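Local coordinates for protein ATP12 ATPase (Paracoccus denitrificans, PDB 2ZD2) that probably acts as a chaperone in the assembly of F1-ATPase, at residues D96-R101 with E114-L119; R110-G115 with S195-E200. The protein carries 1 engineered substitution. One frame throughout, in Å; residues are numbered along the deposited sequence.

Contact 1 (D96-R101 with E114-L119); sequences DLLSYR and EGWDPL
Trp-116 of helix 106-126 pushes its indole against the 96-101 segment, and Leu-98 covers one face of it. Leu-98 CD2 sits 3.6 Å from the centroid of the five-membered ring, only 3° off the ring normal, a CH-pi contact. The six-membered ring is bounded by Leu-97, whose CD2 lies 3.9 Å from Trp-116 CZ2, and by the carbonyl oxygen of Tyr-100 at the ring edge, in plane. Indole NE1 is spoken for by a hydrogen bond to the backbone oxygen of Leu-194. Leu-98 forks: while CD2 covers the indole, CD1 reaches Leu-119 CB at 3.6 Å, and residues of helix 175-182 pack on the same side chain, making this the dense half of the contact.

The contact opens toward solvent only at Asp-117, which is partly exposed; the Arg-101 that reaches it is itself buried. The Arg-101 chain bends at chi2 (-56°), bringing NE to the indole edge, 3.5 Å from Trp-116 CE3, with the guanidinium and ring planes 76° apart. NE and NH2 grip Leu-98 O side-on, in the guanidinium plane. NH1 and NH2 together take a single carboxylate oxygen end-on, the shorter bond running 2.9 Å from Arg-101 NH1 to Asp-117 OD1 as part of a salt bridge. Two bonds on each of two adjacent edges, with NH2 giving to both acceptors, hold the guanidinium in its rotation. A leucine in place of Arg-101 would probably leave the Asp-117 carboxylate without its countercharge and the Leu-98 carbonyl without these two donors. Asp-96 OD1 accepts from Leu-98 N, an Asx turn that opens the 3-10 segment 97-99. The contact folds helix 106-126 back onto strand 100-101, as in a beta-alpha-beta unit completed by the parallel strand 134-135.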
ATOM      1  N   ASP A  96     -15.467  -0.482   4.243  1.00 21.12           N
ATOM      2  CA  ASP A  96     -14.427  -1.465   4.485  1.00 19.69           C
ATOM      3  C   ASP A  96     -14.859  -2.910   4.202  1.00 18.15           C
ATOM      4  O   ASP A  96     -15.923  -3.357   4.629  1.00 21.46           O
ATOM      5  CB  ASP A  96     -13.953  -1.314   5.923  1.00 16.56           C
ATOM      6  CG  ASP A  96     -12.605  -1.934   6.159  1.00 18.70           C
ATOM      7  OD1 ASP A  96     -12.475  -3.176   6.004  1.00 20.18           O
ATOM      8  OD2 ASP A  96     -11.663  -1.180   6.498  1.00 21.81           O
ATOM      9  N   LEU A  97     -14.021  -3.625   3.455  1.00 15.77           N
ATOM     10  CA  LEU A  97     -14.271  -5.022   3.091  1.00 16.55           C
ATOM     11  C   LEU A  97     -14.631  -5.893   4.285  1.00 15.00           C
ATOM     12  O   LEU A  97     -15.514  -6.756   4.207  1.00 13.63           O
ATOM     13  CB  LEU A  97     -13.010  -5.631   2.469  1.00 11.06           C
ATOM     14  CG  LEU A  97     -13.134  -7.091   2.026  1.00 15.23           C
ATOM     15  CD1 LEU A  97     -13.937  -7.174   0.737  1.00 16.61           C
ATOM     16  CD2 LEU A  97     -11.751  -7.666   1.829  1.00 13.38           C
ATOM     17  N   LEU A  98     -13.944  -5.667   5.398  1.00 15.54           N
ATOM     18  CA  LEU A  98     -14.163  -6.503   6.562  1.00 18.24           C
ATOM     19  C   LEU A  98     -15.509  -6.300   7.218  1.00 13.46           C
ATOM     20  O   LEU A  98     -15.913  -7.109   8.045  1.00 17.03           O
ATOM     21  CB  LEU A  98     -13.060  -6.291   7.601  1.00 13.86           C
ATOM     22  CG  LEU A  98     -11.573  -6.336   7.207  1.00 24.82           C
ATOM     23  CD1 LEU A  98     -10.758  -6.614   8.443  1.00 19.12           C
ATOM     24  CD2 LEU A  98     -11.287  -7.400   6.158  1.00 21.49           C
ATOM     25  N   SER A  99     -16.208  -5.229   6.868  1.00 16.50           N
ATOM     26  CA  SER A  99     -17.503  -4.977   7.499  1.00 19.13           C
ATOM     27  C   SER A  99     -18.671  -5.578   6.721  1.00 20.34           C
ATOM     28  O   SER A  99     -19.809  -5.500   7.172  1.00 19.87           O
ATOM     29  CB  SER A  99     -17.738  -3.473   7.677  1.00 19.96           C
ATOM     30  OG  SER A  99     -18.003  -2.854   6.432  1.00 33.10           O
ATOM     31  N   TYR A 100     -18.383  -6.216   5.591  1.00 18.84           N
ATOM     32  CA  TYR A 100     -19.436  -6.794   4.748  1.00 18.25           C
ATOM     33  C   TYR A 100     -19.332  -8.300   4.628  1.00 18.90           C
ATOM     34  O   TYR A 100     -18.473  -8.794   3.902  1.00 22.45           O
ATOM     35  CB  TYR A 100     -19.365  -6.172   3.353  1.00 22.36           C
ATOM     36  CG  TYR A 100     -19.813  -4.741   3.346  1.00 26.33           C
ATOM     37  CD1 TYR A 100     -21.171  -4.416   3.333  1.00 33.00           C
ATOM     38  CD2 TYR A 100     -18.891  -3.714   3.469  1.00 33.83           C
ATOM     39  CE1 TYR A 100     -21.590  -3.100   3.450  1.00 36.49           C
ATOM     40  CE2 TYR A 100     -19.300  -2.400   3.591  1.00 29.77           C
ATOM     41  CZ  TYR A 100     -20.642  -2.100   3.586  1.00 33.27           C
ATOM     42  OH  TYR A 100     -21.027  -0.791   3.775  1.00 41.44           O
ATOM     43  N   ARG A 101     -20.204  -9.029   5.325  1.00 18.79           N
ATOM     44  CA  ARG A 101     -20.176 -10.495   5.281  1.00 20.16           C
ATOM     45  C   ARG A 101     -21.174 -11.086   4.285  1.00 21.79           C
ATOM     46  O   ARG A 101     -22.220 -10.507   4.023  1.00 18.53           O
ATOM     47  CB  ARG A 101     -20.481 -11.077   6.664  1.00 19.98           C
ATOM     48  CG  ARG A 101     -19.659 -10.508   7.798  1.00 18.48           C
ATOM     49  CD  ARG A 101     -18.152 -10.656   7.521  1.00 18.43           C
ATOM     50  NE  ARG A 101     -17.345  -9.770   8.366  1.00 21.84           N
ATOM     51  CZ  ARG A 101     -16.983 -10.039   9.616  1.00 20.79           C
ATOM     52  NH1 ARG A 101     -17.347 -11.179  10.189  1.00 23.23           N
ATOM     53  NH2 ARG A 101     -16.249  -9.160  10.294  1.00 23.48           N
ATOM     54  N   GLU A 114     -13.965 -16.193  10.861  1.00 24.77           N
ATOM     55  CA  GLU A 114     -12.728 -16.667  11.464  1.00 24.95           C
ATOM     56  C   GLU A 114     -11.510 -15.824  11.083  1.00 25.58           C
ATOM     57  O   GLU A 114     -10.664 -15.523  11.921  1.00 20.72           O
ATOM     58  CB  GLU A 114     -12.532 -18.133  11.093  1.00 30.00           C
ATOM     59  CG  GLU A 114     -13.660 -19.026  11.628  1.00 38.60           C
ATOM     60  CD  GLU A 114     -13.583 -20.463  11.116  1.00 42.67           C
ATOM     61  OE1 GLU A 114     -14.418 -21.293  11.546  1.00 45.49           O
ATOM     62  OE2 GLU A 114     -12.689 -20.758  10.284  1.00 44.73           O
ATOM     63  N   GLY A 115     -11.432 -15.415   9.826  1.00 21.43           N
ATOM     64  CA  GLY A 115     -10.296 -14.610   9.423  1.00 19.03           C
ATOM     65  C   GLY A 115     -10.406 -13.142   9.787  1.00 17.60           C
ATOM     66  O   GLY A 115      -9.424 -12.546  10.236  1.00 19.73           O
ATOM     67  N   TRP A 116     -11.602 -12.569   9.628  1.00 18.93           N
ATOM     68  CA  TRP A 116     -11.831 -11.140   9.874  1.00 17.19           C
ATOM     69  C   TRP A 116     -12.174 -10.636  11.272  1.00 18.09           C
ATOM     70  O   TRP A 116     -11.747  -9.539  11.683  1.00 15.94           O
ATOM     71  CB  TRP A 116     -12.902 -10.639   8.893  1.00 13.18           C
ATOM     72  CG  TRP A 116     -12.525 -10.849   7.427  1.00 20.82           C
ATOM     73  CD1 TRP A 116     -11.278 -11.134   6.926  1.00 18.93           C
ATOM     74  CD2 TRP A 116     -13.376 -10.656   6.288  1.00 19.65           C
ATOM     75  NE1 TRP A 116     -11.303 -11.115   5.546  1.00 17.72           N
ATOM     76  CE2 TRP A 116     -12.577 -10.826   5.131  1.00 15.25           C
ATOM     77  CE3 TRP A 116     -14.734 -10.353   6.130  1.00 17.93           C
ATOM     78  CZ2 TRP A 116     -13.092 -10.694   3.842  1.00 12.20           C
ATOM     79  CZ3 TRP A 116     -15.244 -10.221   4.829  1.00 18.39           C
ATOM     80  CH2 TRP A 116     -14.421 -10.395   3.712  1.00 16.27           C
ATOM     81  N   ASP A 117     -12.954 -11.409  12.019  1.00 18.02           N
ATOM     82  CA  ASP A 117     -13.317 -10.966  13.359  1.00 22.15           C
ATOM     83  C   ASP A 117     -12.133 -10.526  14.204  1.00 20.82           C
ATOM     84  O   ASP A 117     -12.230  -9.548  14.954  1.00 23.31           O
ATOM     85  CB  ASP A 117     -14.122 -12.051  14.064  1.00 20.47           C
ATOM     86  CG  ASP A 117     -15.503 -12.186  13.480  1.00 25.69           C
ATOM     87  OD1 ASP A 117     -15.862 -11.342  12.633  1.00 22.15           O
ATOM     88  OD2 ASP A 117     -16.234 -13.120  13.861  1.00 24.87           O
ATOM     89  N   PRO A 118     -10.988 -11.231  14.094  1.00 23.72           N
ATOM     90  CA  PRO A 118      -9.801 -10.863  14.872  1.00 23.80           C
ATOM     91  C   PRO A 118      -9.279  -9.464  14.497  1.00 22.67           C
ATOM     92  O   PRO A 118      -8.761  -8.725  15.340  1.00 22.77           O
ATOM     93  CB  PRO A 118      -8.812 -11.965  14.517  1.00 24.68           C
ATOM     94  CG  PRO A 118      -9.700 -13.144  14.293  1.00 24.60           C
ATOM     95  CD  PRO A 118     -10.813 -12.559  13.481  1.00 17.03           C
ATOM     96  N   LEU A 119      -9.413  -9.112  13.222  1.00 21.27           N
ATOM     97  CA  LEU A 119      -8.976  -7.803  12.755  1.00 18.67           C
ATOM     98  C   LEU A 119      -9.957  -6.728  13.167  1.00 19.51           C
ATOM     99  O   LEU A 119      -9.552  -5.602  13.450  1.00 18.77           O
ATOM    100  CB  LEU A 119      -8.775  -7.788  11.228  1.00 23.02           C
ATOM    101  CG  LEU A 119      -7.373  -8.201  10.746  1.00 23.30           C
ATOM    102  CD1 LEU A 119      -6.333  -7.220  11.304  1.00 22.79           C
ATOM    103  CD2 LEU A 119      -7.056  -9.616  11.183  1.00 21.54           C
TER

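Contact 2 (R110-G115 with S195-E200); sequences RAQAEG and SRIKEE. Engineered in segment 195-200: Lys-198 (natural residue Asp).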
ATOM      1  N   ARG A 110     -18.735 -18.532   7.788  1.00 21.30           N
ATOM      2  CA  ARG A 110     -17.853 -18.894   8.897  1.00 19.30           C
ATOM      3  C   ARG A 110     -16.380 -18.573   8.563  1.00 16.65           C
ATOM      4  O   ARG A 110     -15.596 -18.155   9.429  1.00 17.63           O
ATOM      5  CB  ARG A 110     -18.005 -20.395   9.191  1.00 25.95           C
ATOM      6  CG  ARG A 110     -17.190 -20.864  10.397  1.00 35.42           C
ATOM      7  CD  ARG A 110     -17.145 -22.393  10.564  1.00 44.80           C
ATOM      8  NE  ARG A 110     -18.396 -22.970  11.059  1.00 50.18           N
ATOM      9  CZ  ARG A 110     -18.475 -24.129  11.712  1.00 51.65           C
ATOM     10  NH1 ARG A 110     -17.378 -24.836  11.956  1.00 53.35           N
ATOM     11  NH2 ARG A 110     -19.650 -24.589  12.116  1.00 49.63           N
ATOM     12  N   ALA A 111     -16.010 -18.769   7.305  1.00 14.32           N
ATOM     13  CA  ALA A 111     -14.633 -18.525   6.878  1.00 13.69           C
ATOM     14  C   ALA A 111     -14.274 -17.057   7.105  1.00 19.33           C
ATOM     15  O   ALA A 111     -13.219 -16.733   7.664  1.00 21.35           O
ATOM     16  CB  ALA A 111     -14.478 -18.884   5.426  1.00 17.46           C
ATOM     17  N   GLN A 112     -15.164 -16.177   6.659  1.00 16.83           N
ATOM     18  CA  GLN A 112     -14.964 -14.744   6.824  1.00 16.80           C
ATOM     19  C   GLN A 112     -14.893 -14.364   8.295  1.00 16.07           C
ATOM     20  O   GLN A 112     -14.050 -13.572   8.706  1.00 14.91           O
ATOM     21  CB  GLN A 112     -16.099 -13.977   6.132  1.00 11.27           C
ATOM     22  CG  GLN A 112     -16.090 -14.127   4.619  1.00 17.32           C
ATOM     23  CD  GLN A 112     -17.175 -13.332   3.942  1.00 22.58           C
ATOM     24  OE1 GLN A 112     -18.339 -13.366   4.359  1.00 18.26           O
ATOM     25  NE2 GLN A 112     -16.812 -12.628   2.876  1.00 18.46           N
ATOM     26  N   ALA A 113     -15.785 -14.929   9.096  1.00 19.11           N
ATOM     27  CA  ALA A 113     -15.801 -14.628  10.519  1.00 20.54           C
ATOM     28  C   ALA A 113     -14.468 -15.011  11.181  1.00 20.23           C
ATOM     29  O   ALA A 113     -13.895 -14.251  11.945  1.00 20.24           O
ATOM     30  CB  ALA A 113     -16.983 -15.384  11.209  1.00 18.52           C
ATOM     31  N   GLU A 114     -13.965 -16.193  10.861  1.00 24.77           N
ATOM     32  CA  GLU A 114     -12.728 -16.667  11.464  1.00 24.95           C
ATOM     33  C   GLU A 114     -11.510 -15.824  11.083  1.00 25.58           C
ATOM     34  O   GLU A 114     -10.664 -15.523  11.921  1.00 20.72           O
ATOM     35  CB  GLU A 114     -12.532 -18.133  11.093  1.00 30.00           C
ATOM     36  CG  GLU A 114     -13.660 -19.026  11.628  1.00 38.60           C
ATOM     37  CD  GLU A 114     -13.583 -20.463  11.116  1.00 42.67           C
ATOM     38  OE1 GLU A 114     -14.418 -21.293  11.546  1.00 45.49           O
ATOM     39  OE2 GLU A 114     -12.689 -20.758  10.284  1.00 44.73           O
ATOM     40  N   GLY A 115     -11.432 -15.415   9.826  1.00 21.43           N
ATOM     41  CA  GLY A 115     -10.296 -14.610   9.423  1.00 19.03           C
ATOM     42  C   GLY A 115     -10.406 -13.142   9.787  1.00 17.60           C
ATOM     43  O   GLY A 115      -9.424 -12.546  10.236  1.00 19.73           O
ATOM     44  N   SER A 195      -8.041 -10.762   2.487  1.00  9.66           N
ATOM     45  CA  SER A 195      -8.997 -10.123   1.605  1.00  7.05           C
ATOM     46  C   SER A 195      -9.646 -11.102   0.634  1.00 10.18           C
ATOM     47  O   SER A 195     -10.787 -10.913   0.236  1.00 15.16           O
ATOM     48  CB  SER A 195      -8.338  -8.986   0.799  1.00 15.60           C
ATOM     49  OG  SER A 195      -7.423  -9.493  -0.143  1.00 16.10           O
ATOM     50  N   ARG A 196      -8.945 -12.145   0.239  1.00 11.41           N
ATOM     51  CA  ARG A 196      -9.585 -13.044  -0.702  1.00 15.54           C
ATOM     52  C   ARG A 196     -10.240 -14.295  -0.148  1.00 17.12           C
ATOM     53  O   ARG A 196     -10.443 -15.248  -0.885  1.00 15.87           O
ATOM     54  CB  ARG A 196      -8.635 -13.413  -1.835  1.00 25.78           C
ATOM     55  CG  ARG A 196      -7.366 -14.059  -1.413  1.00 27.77           C
ATOM     56  CD  ARG A 196      -6.315 -13.794  -2.511  1.00 34.35           C
ATOM     57  NE  ARG A 196      -6.783 -14.178  -3.843  1.00 26.75           N
ATOM     58  CZ  ARG A 196      -6.961 -15.431  -4.247  1.00 31.54           C
ATOM     59  NH1 ARG A 196      -6.704 -16.444  -3.426  1.00 29.04           N
ATOM     60  NH2 ARG A 196      -7.408 -15.672  -5.470  1.00 30.89           N
ATOM     61  N   ILE A 197     -10.615 -14.276   1.128  1.00 12.46           N
ATOM     62  CA  ILE A 197     -11.310 -15.437   1.714  1.00 16.65           C
ATOM     63  C   ILE A 197     -12.496 -15.868   0.846  1.00 16.68           C
ATOM     64  O   ILE A 197     -12.685 -17.057   0.574  1.00 15.51           O
ATOM     65  CB  ILE A 197     -11.825 -15.121   3.142  1.00 15.33           C
ATOM     66  CG1 ILE A 197     -10.625 -15.199   4.100  1.00 16.85           C
ATOM     67  CG2 ILE A 197     -13.002 -16.093   3.555  1.00 10.35           C
ATOM     68  CD1 ILE A 197     -10.900 -14.722   5.501  1.00 20.85           C
ATOM     69  N   LYS A 198     -13.311 -14.920   0.405  1.00 13.72           N
ATOM     70  CA  LYS A 198     -14.441 -15.301  -0.429  1.00 16.48           C
ATOM     71  C   LYS A 198     -13.998 -15.853  -1.790  1.00 17.87           C
ATOM     72  O   LYS A 198     -14.472 -16.909  -2.243  1.00 12.08           O
ATOM     73  CB  LYS A 198     -15.380 -14.110  -0.634  1.00 17.38           C
ATOM     74  CG  LYS A 198     -16.531 -14.384  -1.590  1.00 18.45           C
ATOM     75  CD  LYS A 198     -17.355 -13.131  -1.791  1.00 23.39           C
ATOM     76  CE  LYS A 198     -18.264 -13.239  -2.999  1.00 35.68           C
ATOM     77  NZ  LYS A 198     -18.992 -11.956  -3.235  1.00 39.05           N
ATOM     78  N   GLU A 199     -13.072 -15.150  -2.437  1.00 15.08           N
ATOM     79  CA  GLU A 199     -12.559 -15.558  -3.741  1.00 20.98           C
ATOM     80  C   GLU A 199     -11.956 -16.973  -3.687  1.00 19.26           C
ATOM     81  O   GLU A 199     -12.214 -17.825  -4.552  1.00 18.52           O
ATOM     82  CB  GLU A 199     -11.500 -14.544  -4.177  1.00 20.12           C
ATOM     83  CG  GLU A 199     -11.013 -14.679  -5.579  1.00 28.78           C
ATOM     84  CD  GLU A 199     -10.172 -13.472  -6.008  1.00 23.01           C
ATOM     85  OE1 GLU A 199      -8.991 -13.369  -5.608  1.00 30.48           O
ATOM     86  OE2 GLU A 199     -10.706 -12.632  -6.746  1.00 26.79           O
ATOM     87  N   GLU A 200     -11.166 -17.207  -2.650  1.00 16.73           N
ATOM     88  CA  GLU A 200     -10.500 -18.481  -2.438  1.00 18.40           C
ATOM     89  C   GLU A 200     -11.556 -19.541  -2.137  1.00 19.12           C
ATOM     90  O   GLU A 200     -11.537 -20.639  -2.690  1.00 17.57           O
ATOM     91  CB  GLU A 200      -9.503 -18.344  -1.288  1.00 19.44           C
ATOM     92  CG  GLU A 200      -8.587 -19.520  -1.094  1.00 31.00           C
ATOM     93  CD  GLU A 200      -8.223 -20.215  -2.393  1.00 38.64           C
ATOM     94  OE1 GLU A 200      -7.835 -19.526  -3.371  1.00 43.45           O
ATOM     95  OE2 GLU A 200      -8.316 -21.463  -2.430  1.00 44.17           O
TER
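Ile-197 holds CG1 anti to its carbonyl carbon (chi1 -78°) and extends to CD1 (chi2 171°), which spreads its two branches over helix 106-126: CG2 toward Ala-111 and Gln-112, CD1 toward Gly-115. This is a helix-to-helix contact, with the first turn of helix 197-206 set against the first half of helix 106-126, and no hydrogen bond crosses it. The branched methyl does most of the touching. Ile-197 CG2 lies 3.7 Å from Ala-111 CB and 3.8 Å from Gln-112 CG, so it rests between two neighbouring side chains of the facing helix. At the other branch Gly-115 exposes bare backbone to the isoleucine; a beta carbon there would point toward Ile-197 and run into CD1.

Gln-112 runs obliquely across Ile-197 and then side by side with Lys-198, an engineered residue (aspartate in the natural sequence). Between the two segments the lysine touches through its CB alone, 4.1 Å from Gln-112 NE2; its extended chain leads away, and the side chain also meets Leu-108 of the same helix 106-126. The amide oxygen of Gln-112 accepts a hydrogen bond from the backbone N of Ala-102, just past strand 100-101.

Arg-196, at the N-cap position of helix 197-206, turns away from this interface into a salt-bridge network with Glu-199 and Glu-200, joined by Glu-213 of helix 210-232. Arg-196 NH1 reaches Glu-200 OE1 at 3.3 Å on its anti lone pair. Back at the interface, Ile-197 CD1 ends 4.0 Å from Gly-115 CA.

In the fold
Contacts 1 and 2 have centres 8 Å apart and share helix 106-126, with Glu-114 and Gly-115 common to both. Along the chain, 96-101 leads into this helix, whose 110-115 and 114-119 turns follow; 195-200 arrives some 80 residues later, after a mostly helical run. The helix is thus held at neighbouring turns by the 3-10 turn 97-99 with strand 100-101 and by helix 197-206. The two contacts meet directly: Trp-116 NE1 lies 3.6 Å from Ile-197 CD1, and Leu-97 CD2 lies 3.7 Å from Ser-195 CA. Both sit well off the chain's centre, on the same side, tying the beta-alpha-beta unit to the later helices of this probable assembly chaperone.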